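Local coordinates for protein short chain dehydrogenase (A0QTM2 homolog) (Mycobacterium thermoresistibile, PDB 3SC4) that probably catalyses NAD(P)-dependent oxidation or reduction, as a Rossmann-fold member of the short-chain dehydrogenase family, at residues V36-K41 against G51-A56; A82-T87 against S132-P137; R126-V131 against Y171-C176. All blocks are in the same frame, centred on the assembly; numbering follows the deposited sequence.

Interaction 1: V36-K41 against G51-A56; sequences VALVAK and GTIYTA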
ATOM      1  N   VAL B  36      -1.054 -29.229  -5.176  1.00 29.50           N
ATOM      2  CA  VAL B  36      -1.500 -27.860  -5.296  1.00 27.89           C
ATOM      3  C   VAL B  36      -2.859 -27.678  -4.637  1.00 28.00           C
ATOM      4  O   VAL B  36      -3.833 -28.257  -5.062  1.00 28.83           O
ATOM      5  CB  VAL B  36      -1.648 -27.459  -6.764  1.00 27.50           C
ATOM      6  CG1 VAL B  36      -2.226 -26.032  -6.868  1.00 26.01           C
ATOM      7  CG2 VAL B  36      -0.315 -27.562  -7.486  1.00 26.42           C
ATOM      8  N   ALA B  37      -2.919 -26.878  -3.586  1.00 27.79           N
ATOM      9  CA  ALA B  37      -4.191 -26.457  -3.003  1.00 27.60           C
ATOM     10  C   ALA B  37      -4.517 -25.103  -3.593  1.00 26.43           C
ATOM     11  O   ALA B  37      -3.638 -24.248  -3.701  1.00 25.59           O
ATOM     12  CB  ALA B  37      -4.098 -26.367  -1.478  1.00 28.00           C
ATOM     13  N   LEU B  38      -5.764 -24.926  -4.016  1.00 26.81           N
ATOM     14  CA  LEU B  38      -6.195 -23.688  -4.652  1.00 25.87           C
ATOM     15  C   LEU B  38      -7.442 -23.223  -3.938  1.00 26.43           C
ATOM     16  O   LEU B  38      -8.348 -24.019  -3.667  1.00 26.78           O
ATOM     17  CB  LEU B  38      -6.425 -23.862  -6.162  1.00 25.68           C
ATOM     18  CG  LEU B  38      -7.348 -24.950  -6.751  1.00 25.87           C
ATOM     19  CD1 LEU B  38      -7.569 -24.702  -8.226  1.00 25.56           C
ATOM     20  CD2 LEU B  38      -6.792 -26.316  -6.588  1.00 25.72           C
ATOM     21  N   VAL B  39      -7.462 -21.943  -3.588  1.00 26.43           N
ATOM     22  CA  VAL B  39      -8.579 -21.379  -2.844  1.00 27.53           C
ATOM     23  C   VAL B  39      -9.285 -20.296  -3.683  1.00 27.47           C
ATOM     24  O   VAL B  39      -8.617 -19.416  -4.235  1.00 28.08           O
ATOM     25  CB  VAL B  39      -8.101 -20.840  -1.477  1.00 27.16           C
ATOM     26  CG1 VAL B  39      -7.207 -19.617  -1.660  1.00 26.27           C
ATOM     27  CG2 VAL B  39      -9.277 -20.511  -0.591  1.00 26.74           C
ATOM     28  N   ALA B  40     -10.611 -20.383  -3.804  1.00 28.20           N
ATOM     29  CA  ALA B  40     -11.436 -19.322  -4.424  1.00 28.56           C
ATOM     30  C   ALA B  40     -12.724 -19.064  -3.630  1.00 30.20           C
ATOM     31  O   ALA B  40     -13.136 -19.884  -2.807  1.00 31.20           O
ATOM     32  CB  ALA B  40     -11.769 -19.660  -5.862  1.00 27.73           C
ATOM     33  N   LYS B  41     -13.348 -17.921  -3.886  1.00 31.37           N
ATOM     34  CA  LYS B  41     -14.497 -17.474  -3.131  1.00 33.35           C
ATOM     35  C   LYS B  41     -15.710 -18.361  -3.351  1.00 35.01           C
ATOM     36  O   LYS B  41     -16.427 -18.674  -2.399  1.00 35.70           O
ATOM     37  CB  LYS B  41     -14.854 -16.023  -3.483  1.00 33.66           C
ATOM     38  CG  LYS B  41     -16.228 -15.546  -2.886  1.00 37.52           C
ATOM     39  CD  LYS B  41     -16.236 -14.050  -2.497  1.00 40.24           C
ATOM     40  CE  LYS B  41     -17.642 -13.379  -2.635  1.00 43.28           C
ATOM     41  NZ  LYS B  41     -18.656 -13.779  -1.618  1.00 44.32           N
ATOM     42  N   GLY B  51     -13.947 -21.852 -16.199  1.00 29.55           N
ATOM     43  CA  GLY B  51     -13.326 -22.557 -15.102  1.00 29.60           C
ATOM     44  C   GLY B  51     -13.972 -22.358 -13.750  1.00 30.08           C
ATOM     45  O   GLY B  51     -14.680 -21.392 -13.527  1.00 29.87           O
ATOM     46  N   THR B  52     -13.750 -23.339 -12.875  1.00 30.97           N
ATOM     47  CA  THR B  52     -14.000 -23.242 -11.435  1.00 30.90           C
ATOM     48  C   THR B  52     -12.816 -23.937 -10.762  1.00 30.60           C
ATOM     49  O   THR B  52     -12.010 -24.576 -11.448  1.00 30.73           O
ATOM     50  CB  THR B  52     -15.275 -23.991 -11.037  1.00 32.24           C
ATOM     51  OG1 THR B  52     -15.066 -25.408 -11.159  1.00 33.39           O
ATOM     52  CG2 THR B  52     -16.446 -23.553 -11.909  1.00 32.78           C
ATOM     53  N   ILE B  53     -12.708 -23.844  -9.442  1.00 30.46           N
ATOM     54  CA  ILE B  53     -11.681 -24.623  -8.726  1.00 30.73           C
ATOM     55  C   ILE B  53     -11.754 -26.126  -9.044  1.00 31.92           C
ATOM     56  O   ILE B  53     -10.721 -26.772  -9.148  1.00 32.63           O
ATOM     57  CB  ILE B  53     -11.706 -24.414  -7.199  1.00 30.91           C
ATOM     58  CG1 ILE B  53     -13.116 -24.632  -6.621  1.00 32.90           C
ATOM     59  CG2 ILE B  53     -11.210 -23.045  -6.837  1.00 28.68           C
ATOM     60  CD1 ILE B  53     -13.193 -24.437  -5.094  1.00 33.08           C
ATOM     61  N   TYR B  54     -12.945 -26.669  -9.256  1.00 32.77           N
ATOM     62  CA  TYR B  54     -13.083 -28.099  -9.570  1.00 34.44           C
ATOM     63  C   TYR B  54     -12.520 -28.462 -10.943  1.00 34.02           C
ATOM     64  O   TYR B  54     -11.767 -29.431 -11.060  1.00 33.95           O
ATOM     65  CB  TYR B  54     -14.547 -28.577  -9.386  1.00 35.87           C
ATOM     66  CG  TYR B  54     -14.990 -28.337  -7.954  1.00 38.32           C
ATOM     67  CD1 TYR B  54     -14.306 -28.926  -6.892  1.00 39.10           C
ATOM     68  CD2 TYR B  54     -16.039 -27.460  -7.653  1.00 40.24           C
ATOM     69  CE1 TYR B  54     -14.673 -28.684  -5.582  1.00 41.49           C
ATOM     70  CE2 TYR B  54     -16.410 -27.202  -6.331  1.00 40.63           C
ATOM     71  CZ  TYR B  54     -15.726 -27.819  -5.299  1.00 42.15           C
ATOM     72  OH  TYR B  54     -16.079 -27.573  -3.977  1.00 43.77           O
ATOM     73  N   THR B  55     -12.849 -27.683 -11.973  1.00 33.37           N
ATOM     74  CA  THR B  55     -12.266 -27.936 -13.294  1.00 33.39           C
ATOM     75  C   THR B  55     -10.777 -27.635 -13.281  1.00 32.35           C
ATOM     76  O   THR B  55     -10.009 -28.304 -13.976  1.00 33.82           O
ATOM     77  CB  THR B  55     -12.939 -27.144 -14.448  1.00 33.46           C
ATOM     78  OG1 THR B  55     -12.557 -25.753 -14.392  1.00 32.90           O
ATOM     79  CG2 THR B  55     -14.485 -27.311 -14.404  1.00 34.43           C
ATOM     80  N   ALA B  56     -10.354 -26.646 -12.498  1.00 30.95           N
ATOM     81  CA  ALA B  56      -8.915 -26.419 -12.275  1.00 29.78           C
ATOM     82  C   ALA B  56      -8.287 -27.666 -11.681  1.00 29.79           C
ATOM     83  O   ALA B  56      -7.220 -28.099 -12.108  1.00 28.50           O
ATOM     84  CB  ALA B  56      -8.679 -25.208 -11.350  1.00 28.91           C
TER

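Interaction 2: A82-T87 against S132-P137; sequences AAVAKT and SQSCIP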
ATOM      1  N   ALA B  82      -8.648 -21.554   7.625  1.00 30.18           N
ATOM      2  CA  ALA B  82      -9.239 -22.878   7.408  1.00 31.08           C
ATOM      3  C   ALA B  82      -8.708 -23.509   6.126  1.00 30.60           C
ATOM      4  O   ALA B  82      -8.422 -24.705   6.109  1.00 31.37           O
ATOM      5  CB  ALA B  82     -10.769 -22.818   7.397  1.00 31.45           C
ATOM      6  N   ALA B  83      -8.510 -22.716   5.074  1.00 29.27           N
ATOM      7  CA  ALA B  83      -7.962 -23.286   3.838  1.00 28.84           C
ATOM      8  C   ALA B  83      -6.507 -23.754   4.021  1.00 28.89           C
ATOM      9  O   ALA B  83      -6.105 -24.800   3.507  1.00 29.46           O
ATOM     10  CB  ALA B  83      -8.079 -22.327   2.717  1.00 27.00           C
ATOM     11  N   VAL B  84      -5.719 -23.006   4.777  1.00 28.57           N
ATOM     12  CA  VAL B  84      -4.323 -23.407   5.005  1.00 28.61           C
ATOM     13  C   VAL B  84      -4.223 -24.681   5.879  1.00 30.28           C
ATOM     14  O   VAL B  84      -3.515 -25.640   5.521  1.00 30.19           O
ATOM     15  CB  VAL B  84      -3.501 -22.233   5.581  1.00 27.89           C
ATOM     16  CG1 VAL B  84      -2.204 -22.729   6.217  1.00 27.45           C
ATOM     17  CG2 VAL B  84      -3.249 -21.217   4.476  1.00 24.23           C
ATOM     18  N   ALA B  85      -4.960 -24.685   6.993  1.00 31.41           N
ATOM     19  CA  ALA B  85      -5.104 -25.875   7.859  1.00 33.21           C
ATOM     20  C   ALA B  85      -5.558 -27.101   7.077  1.00 34.64           C
ATOM     21  O   ALA B  85      -5.126 -28.216   7.363  1.00 36.42           O
ATOM     22  CB  ALA B  85      -6.081 -25.604   9.003  1.00 33.35           C
ATOM     23  N   LYS B  86      -6.440 -26.903   6.106  1.00 34.72           N
ATOM     24  CA  LYS B  86      -6.933 -28.014   5.319  1.00 36.31           C
ATOM     25  C   LYS B  86      -5.828 -28.507   4.387  1.00 35.77           C
ATOM     26  O   LYS B  86      -5.685 -29.710   4.169  1.00 37.04           O
ATOM     27  CB  LYS B  86      -8.187 -27.627   4.539  1.00 36.25           C
ATOM     28  CG  LYS B  86      -9.034 -28.791   4.164  1.00 40.53           C
ATOM     29  CD  LYS B  86     -10.119 -28.427   3.145  1.00 44.71           C
ATOM     30  CE  LYS B  86     -10.890 -29.705   2.691  1.00 48.99           C
ATOM     31  NZ  LYS B  86     -11.843 -29.427   1.557  1.00 50.47           N
ATOM     32  N   THR B  87      -5.024 -27.583   3.880  1.00 33.99           N
ATOM     33  CA  THR B  87      -3.905 -27.929   3.017  1.00 33.30           C
ATOM     34  C   THR B  87      -2.868 -28.741   3.821  1.00 35.07           C
ATOM     35  O   THR B  87      -2.365 -29.775   3.355  1.00 35.68           O
ATOM     36  CB  THR B  87      -3.275 -26.633   2.410  1.00 31.71           C
ATOM     37  OG1 THR B  87      -4.250 -25.963   1.594  1.00 29.30           O
ATOM     38  CG2 THR B  87      -2.021 -26.933   1.575  1.00 29.94           C
ATOM     39  N   SER B 132      -0.197 -15.062   3.149  1.00 17.97           N
ATOM     40  CA  SER B 132       1.221 -15.250   3.417  1.00 18.56           C
ATOM     41  C   SER B 132       1.450 -15.530   4.889  1.00 19.82           C
ATOM     42  O   SER B 132       2.172 -16.433   5.230  1.00 20.58           O
ATOM     43  CB  SER B 132       2.066 -14.040   2.976  1.00 18.38           C
ATOM     44  OG  SER B 132       2.026 -13.811   1.558  1.00 18.42           O
ATOM     45  N   GLN B 133       0.808 -14.768   5.765  1.00 20.64           N
ATOM     46  CA  GLN B 133       0.965 -14.934   7.191  1.00 21.61           C
ATOM     47  C   GLN B 133       0.551 -16.314   7.614  1.00 23.41           C
ATOM     48  O   GLN B 133       1.195 -16.958   8.463  1.00 25.04           O
ATOM     49  CB  GLN B 133       0.101 -13.926   7.936  1.00 21.73           C
ATOM     50  CG  GLN B 133       0.149 -14.027   9.466  1.00 21.24           C
ATOM     51  CD  GLN B 133      -0.879 -13.108  10.103  1.00 21.33           C
ATOM     52  OE1 GLN B 133      -2.083 -13.321   9.955  1.00 21.57           O
ATOM     53  NE2 GLN B 133      -0.412 -12.068  10.788  1.00 17.03           N
ATOM     54  N   SER B 134      -0.550 -16.769   7.052  1.00 23.69           N
ATOM     55  CA  SER B 134      -1.095 -18.034   7.488  1.00 25.01           C
ATOM     56  C   SER B 134      -0.230 -19.196   6.984  1.00 25.54           C
ATOM     57  O   SER B 134      -0.092 -20.206   7.677  1.00 26.91           O
ATOM     58  CB  SER B 134      -2.548 -18.156   7.049  1.00 24.88           C
ATOM     59  OG  SER B 134      -3.041 -19.428   7.351  1.00 26.24           O
ATOM     60  N   CYS B 135       0.372 -19.039   5.804  1.00 24.74           N
ATOM     61  CA  CYS B 135       1.265 -20.058   5.256  1.00 24.93           C
ATOM     62  C   CYS B 135       2.617 -20.158   5.983  1.00 25.42           C
ATOM     63  O   CYS B 135       3.162 -21.258   6.136  1.00 26.04           O
ATOM     64  CB  CYS B 135       1.514 -19.801   3.766  1.00 24.52           C
ATOM     65  SG  CYS B 135       0.159 -20.327   2.643  1.00 25.10           S
ATOM     66  N   ILE B 136       3.144 -19.023   6.445  1.00 24.64           N
ATOM     67  CA  ILE B 136       4.524 -18.951   6.905  1.00 24.98           C
ATOM     68  C   ILE B 136       4.947 -20.034   7.926  1.00 27.19           C
ATOM     69  O   ILE B 136       5.980 -20.668   7.722  1.00 28.17           O
ATOM     70  CB  ILE B 136       4.890 -17.543   7.405  1.00 24.61           C
ATOM     71  CG1 ILE B 136       5.186 -16.650   6.190  1.00 22.11           C
ATOM     72  CG2 ILE B 136       6.109 -17.602   8.379  1.00 23.46           C
ATOM     73  CD1 ILE B 136       5.086 -15.168   6.431  1.00 19.22           C
ATOM     74  N   PRO B 137       4.149 -20.283   8.975  1.00 27.91           N
ATOM     75  CA  PRO B 137       4.551 -21.309   9.950  1.00 29.86           C
ATOM     76  C   PRO B 137       4.718 -22.723   9.361  1.00 31.20           C
ATOM     77  O   PRO B 137       5.544 -23.519   9.837  1.00 31.96           O
ATOM     78  CB  PRO B 137       3.413 -21.299  10.995  1.00 30.47           C
ATOM     79  CG  PRO B 137       2.567 -20.080  10.698  1.00 29.25           C
ATOM     80  CD  PRO B 137       2.795 -19.766   9.236  1.00 27.92           C
TER

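Interaction 3: R126-V131 against Y171-C176; sequences RGTYAV and YGMTLC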
ATOM      1  N   ARG B 126      -4.560  -6.787   1.708  1.00 17.30           N
ATOM      2  CA  ARG B 126      -4.954  -7.554   2.873  1.00 17.83           C
ATOM      3  C   ARG B 126      -4.856  -9.057   2.591  1.00 17.40           C
ATOM      4  O   ARG B 126      -4.321  -9.815   3.397  1.00 17.32           O
ATOM      5  CB  ARG B 126      -6.361  -7.164   3.288  1.00 17.98           C
ATOM      6  CG  ARG B 126      -6.762  -7.723   4.640  1.00 21.85           C
ATOM      7  CD  ARG B 126      -8.130  -7.219   5.062  1.00 24.34           C
ATOM      8  NE  ARG B 126      -8.596  -7.752   6.348  1.00 26.02           N
ATOM      9  CZ  ARG B 126      -9.359  -8.833   6.500  1.00 29.39           C
ATOM     10  NH1 ARG B 126      -9.705  -9.567   5.450  1.00 30.95           N
ATOM     11  NH2 ARG B 126      -9.769  -9.207   7.722  1.00 30.23           N
ATOM     12  N   GLY B 127      -5.354  -9.478   1.437  1.00 16.60           N
ATOM     13  CA  GLY B 127      -5.317 -10.880   1.066  1.00 16.84           C
ATOM     14  C   GLY B 127      -3.915 -11.461   0.981  1.00 16.70           C
ATOM     15  O   GLY B 127      -3.656 -12.568   1.490  1.00 17.35           O
ATOM     16  N   THR B 128      -2.995 -10.736   0.351  1.00 15.73           N
ATOM     17  CA  THR B 128      -1.618 -11.228   0.253  1.00 15.63           C
ATOM     18  C   THR B 128      -1.008 -11.354   1.642  1.00 16.37           C
ATOM     19  O   THR B 128      -0.253 -12.302   1.907  1.00 17.08           O
ATOM     20  CB  THR B 128      -0.762 -10.334  -0.644  1.00 15.20           C
ATOM     21  OG1 THR B 128      -1.278 -10.402  -1.985  1.00 15.05           O
ATOM     22  CG2 THR B 128       0.718 -10.758  -0.619  1.00 12.43           C
ATOM     23  N   TYR B 129      -1.354 -10.410   2.521  1.00 16.03           N
ATOM     24  CA  TYR B 129      -0.887 -10.425   3.893  1.00 16.70           C
ATOM     25  C   TYR B 129      -1.447 -11.668   4.627  1.00 17.72           C
ATOM     26  O   TYR B 129      -0.691 -12.467   5.178  1.00 18.16           O
ATOM     27  CB  TYR B 129      -1.308  -9.129   4.593  1.00 16.70           C
ATOM     28  CG  TYR B 129      -0.789  -8.980   6.009  1.00 17.71           C
ATOM     29  CD1 TYR B 129       0.466  -8.448   6.251  1.00 17.63           C
ATOM     30  CD2 TYR B 129      -1.551  -9.363   7.099  1.00 17.66           C
ATOM     31  CE1 TYR B 129       0.937  -8.300   7.536  1.00 17.28           C
ATOM     32  CE2 TYR B 129      -1.066  -9.237   8.398  1.00 17.82           C
ATOM     33  CZ  TYR B 129       0.180  -8.698   8.596  1.00 16.56           C
ATOM     34  OH  TYR B 129       0.688  -8.559   9.852  1.00 16.25           O
ATOM     35  N   ALA B 130      -2.769 -11.837   4.607  1.00 17.46           N
ATOM     36  CA  ALA B 130      -3.424 -12.940   5.344  1.00 18.15           C
ATOM     37  C   ALA B 130      -2.974 -14.327   4.844  1.00 18.01           C
ATOM     38  O   ALA B 130      -2.603 -15.197   5.627  1.00 17.97           O
ATOM     39  CB  ALA B 130      -4.948 -12.800   5.257  1.00 17.43           C
ATOM     40  N   VAL B 131      -2.990 -14.514   3.534  1.00 17.54           N
ATOM     41  CA  VAL B 131      -2.547 -15.772   2.954  1.00 18.20           C
ATOM     42  C   VAL B 131      -1.080 -16.060   3.314  1.00 18.79           C
ATOM     43  O   VAL B 131      -0.770 -17.182   3.740  1.00 19.61           O
ATOM     44  CB  VAL B 131      -2.729 -15.770   1.413  1.00 18.17           C
ATOM     45  CG1 VAL B 131      -1.874 -16.836   0.743  1.00 17.66           C
ATOM     46  CG2 VAL B 131      -4.205 -15.952   1.051  1.00 18.02           C
ATOM     47  N   TYR B 171       0.989  -2.077  -5.757  1.00 12.83           N
ATOM     48  CA  TYR B 171       2.210  -1.754  -5.037  1.00 13.00           C
ATOM     49  C   TYR B 171       2.172  -2.281  -3.590  1.00 13.03           C
ATOM     50  O   TYR B 171       3.193  -2.710  -3.036  1.00 13.00           O
ATOM     51  CB  TYR B 171       2.441  -0.236  -5.024  1.00 13.69           C
ATOM     52  CG  TYR B 171       3.049   0.368  -6.300  1.00 13.55           C
ATOM     53  CD1 TYR B 171       3.024  -0.295  -7.513  1.00 13.62           C
ATOM     54  CD2 TYR B 171       3.594   1.630  -6.276  1.00 12.71           C
ATOM     55  CE1 TYR B 171       3.563   0.298  -8.672  1.00 13.92           C
ATOM     56  CE2 TYR B 171       4.122   2.210  -7.397  1.00 13.88           C
ATOM     57  CZ  TYR B 171       4.104   1.548  -8.600  1.00 13.66           C
ATOM     58  OH  TYR B 171       4.650   2.157  -9.713  1.00 13.58           O
ATOM     59  N   GLY B 172       0.991  -2.233  -2.974  1.00 13.01           N
ATOM     60  CA  GLY B 172       0.790  -2.779  -1.634  1.00 13.06           C
ATOM     61  C   GLY B 172       1.140  -4.251  -1.539  1.00 13.27           C
ATOM     62  O   GLY B 172       1.789  -4.668  -0.586  1.00 13.33           O
ATOM     63  N   MET B 173       0.738  -5.032  -2.557  1.00 14.21           N
ATOM     64  CA  MET B 173       1.115  -6.464  -2.677  1.00 13.86           C
ATOM     65  C   MET B 173       2.615  -6.604  -2.748  1.00 13.83           C
ATOM     66  O   MET B 173       3.195  -7.422  -2.060  1.00 14.69           O
ATOM     67  CB  MET B 173       0.551  -7.115  -3.949  1.00 14.10           C
ATOM     68  CG  MET B 173      -0.784  -7.664  -3.859  1.00 13.32           C
ATOM     69  SD  MET B 173      -1.319  -8.419  -5.412  1.00 15.50           S
ATOM     70  CE  MET B 173      -0.826 -10.136  -5.310  1.00 11.00           C
ATOM     71  N   THR B 174       3.241  -5.837  -3.619  1.00 13.71           N
ATOM     72  CA  THR B 174       4.699  -5.892  -3.754  1.00 13.78           C
ATOM     73  C   THR B 174       5.377  -5.512  -2.435  1.00 14.04           C
ATOM     74  O   THR B 174       6.250  -6.217  -1.938  1.00 15.50           O
ATOM     75  CB  THR B 174       5.144  -5.007  -4.934  1.00 14.30           C
ATOM     76  OG1 THR B 174       4.687  -5.607  -6.180  1.00 12.44           O
ATOM     77  CG2 THR B 174       6.681  -4.796  -4.945  1.00 12.80           C
ATOM     78  N   LEU B 175       4.937  -4.441  -1.802  1.00 14.27           N
ATOM     79  CA  LEU B 175       5.539  -4.049  -0.513  1.00 14.21           C
ATOM     80  C   LEU B 175       5.404  -5.142   0.555  1.00 14.83           C
ATOM     81  O   LEU B 175       6.320  -5.373   1.360  1.00 14.31           O
ATOM     82  CB  LEU B 175       4.937  -2.738  -0.022  1.00 13.98           C
ATOM     83  CG  LEU B 175       5.373  -1.497  -0.801  1.00 12.99           C
ATOM     84  CD1 LEU B 175       4.586  -0.288  -0.327  1.00 11.27           C
ATOM     85  CD2 LEU B 175       6.885  -1.281  -0.624  1.00  9.66           C
ATOM     86  N   CYS B 176       4.268  -5.828   0.556  1.00 15.10           N
ATOM     87  CA  CYS B 176       4.104  -6.942   1.460  1.00 15.98           C
ATOM     88  C   CYS B 176       5.187  -7.994   1.185  1.00 17.02           C
ATOM     89  O   CYS B 176       5.866  -8.467   2.110  1.00 18.72           O
ATOM     90  CB  CYS B 176       2.730  -7.535   1.305  1.00 15.98           C
ATOM     91  SG  CYS B 176       2.366  -8.785   2.518  1.00 18.22           S
TER

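Interaction 1: V36-K41 against G51-A56
L38 and A40, alternate residues of strand 35-40, meet I53 and A56 on the first turn of helix 53-63; the side-chain contacts between them are apolar, with no hydrogen bond across. L38 places CG in the crowded position between its backbone N and carbonyl carbon (chi1 54°), and its CD1 reaches the helix. There L38 CD1 lies 3.4 Å from A56 CB and, beside it, 4.2 Å from I53 CG2. That same I53 methyl closes the other end of the patch, with I53 CG2 3.6 Å from A40 CB. I53 also leans on P69 and V71 of strand 66-71, so one side chain bridges two neighbouring strands.

The polar bonds stay within 51-56. T52 is the N-cap: T55 N donates to T52 OG1 at 3.3 Å, and T52 N returns a bond to T55 OG1 at 3.1 Å, which completes a capping box. Just ahead of it, G51 O accepts from R19 NH1.

A glycerol lies about 4 Å from the A40 side chain. Strand 35-40, helix 53-63 and strand 66-71 form a beta-alpha-beta crossover of the Rossmann fold; in relatives the C-terminal end of the strand equivalent to 35-40 lies near the adenosine half of the cofactor.

Interaction 2: A82-T87 against S132-P137
In the Rossmann fold of this enzyme, V84 of helix 77-91 packs against S134 and C135 near the C-terminal end of helix 114-135, joining two neighbouring helices on one side of the parallel sheet. Helix 77-91 belongs to the connection that carries the chain from edge strand 66-71 to strand 96-99 in the middle of the sheet, and helix 114-135 follows that strand.

The contact is small and centred on one valine. The backbones come nearest at V84 and C135, whose CA atoms are 6.5 Å apart. V84 and S134 both point their CB toward the opposing helix. With S134 OG anti to its own backbone N (chi1 174°), the hydroxyl oxygen stands over the branch point of the valine: S134 OG is 3.3 Å from V84 CB, 3.4 Å from V84 CG2 and 3.6 Å from V84 CG1. V84 CG1 also lies against the carbonyl oxygen of S134. The other methyl, V84 CG2, turns to the sulfur of C135, with C135 SG 4.0 Å from it. No hydrogen bond crosses; the segments meet by van der Waals contact.

F13 of strand 11-15 lies beneath the pair, touched by A83, V84, T87 and C135, while I94 packs on both V84 and C135. On another side of helix 114-135, Q133 NE2 donates to I109 O of the second subunit.

One turn along from A83, T87 folds its hydroxyl back on its own helix. T87 OG1 donates to A83 O at 2.9 Å, tilted 30° from the carbonyl plane, while T87 N reaches that oxygen from the opposite face, so A83 O is gripped by two donors.

Interaction 3: R126-V131 against Y171-C176
M173 of helix 164-183 lays its side chain across T128 of helix 114-135, the two meeting at about a right angle. From CB, the M173 chain runs out extended through SD, then bends (chi3 91°), so that its last three atoms arch round one hydroxyl oxygen. M173 CG is 3.4 Å from T128 OG1, M173 SD passes it at 4.0 Å, and M173 CE curls back to within 3.4 Å of T128 OG1. The polar partner of T128 OG1 is Q124 O, one turn back on its own helix. Beneath, T149 of strand 146-149 touches both T128 and M173.

One turn further, C176 makes the second part of the contact. C176 SG reaches the facing helix 3.9 Å from Y129 CA and 4.1 Å from T128 CG2. It also meets the Y129 ring at its edge, with C176 SG 5.5 Å from the ring centroid and 77° off the ring normal, a sulfur-aromatic contact. Y129 also meets the second subunit, stacking on F117 of that subunit and hydrogen-bonding through OH to its V112 O.

The axes of segments 126-131 and 171-176 approach to 9.1 Å, with their N-to-C directions 25° apart. Pairing these helices, with both facing a second subunit, is consistent with the four-helix dimer interface of short-chain dehydrogenases.

Overall arrangement
All three contacts are buried, but they lie in different layers of the fold. Interaction 1 joins a strand to the helix of its own crossover; interactions 2 and 3 join neighbouring helices on the other side of the sheet and share helix 114-135. Strand 35-40 links the layers: while L38 and A40 face helix 53-63, A37 and V39 point the other way, with A37 CB 3.1 Å from T87 OG1 and V39 CG2 4.0 Å from A83 CB. None has a hydrogen bond across. The side chains meeting in interaction 1 are all aliphatic, whereas interactions 2 and 3 set hydroxyls and sulfurs among carbons, and both touch the second subunit, interaction 3 more extensively.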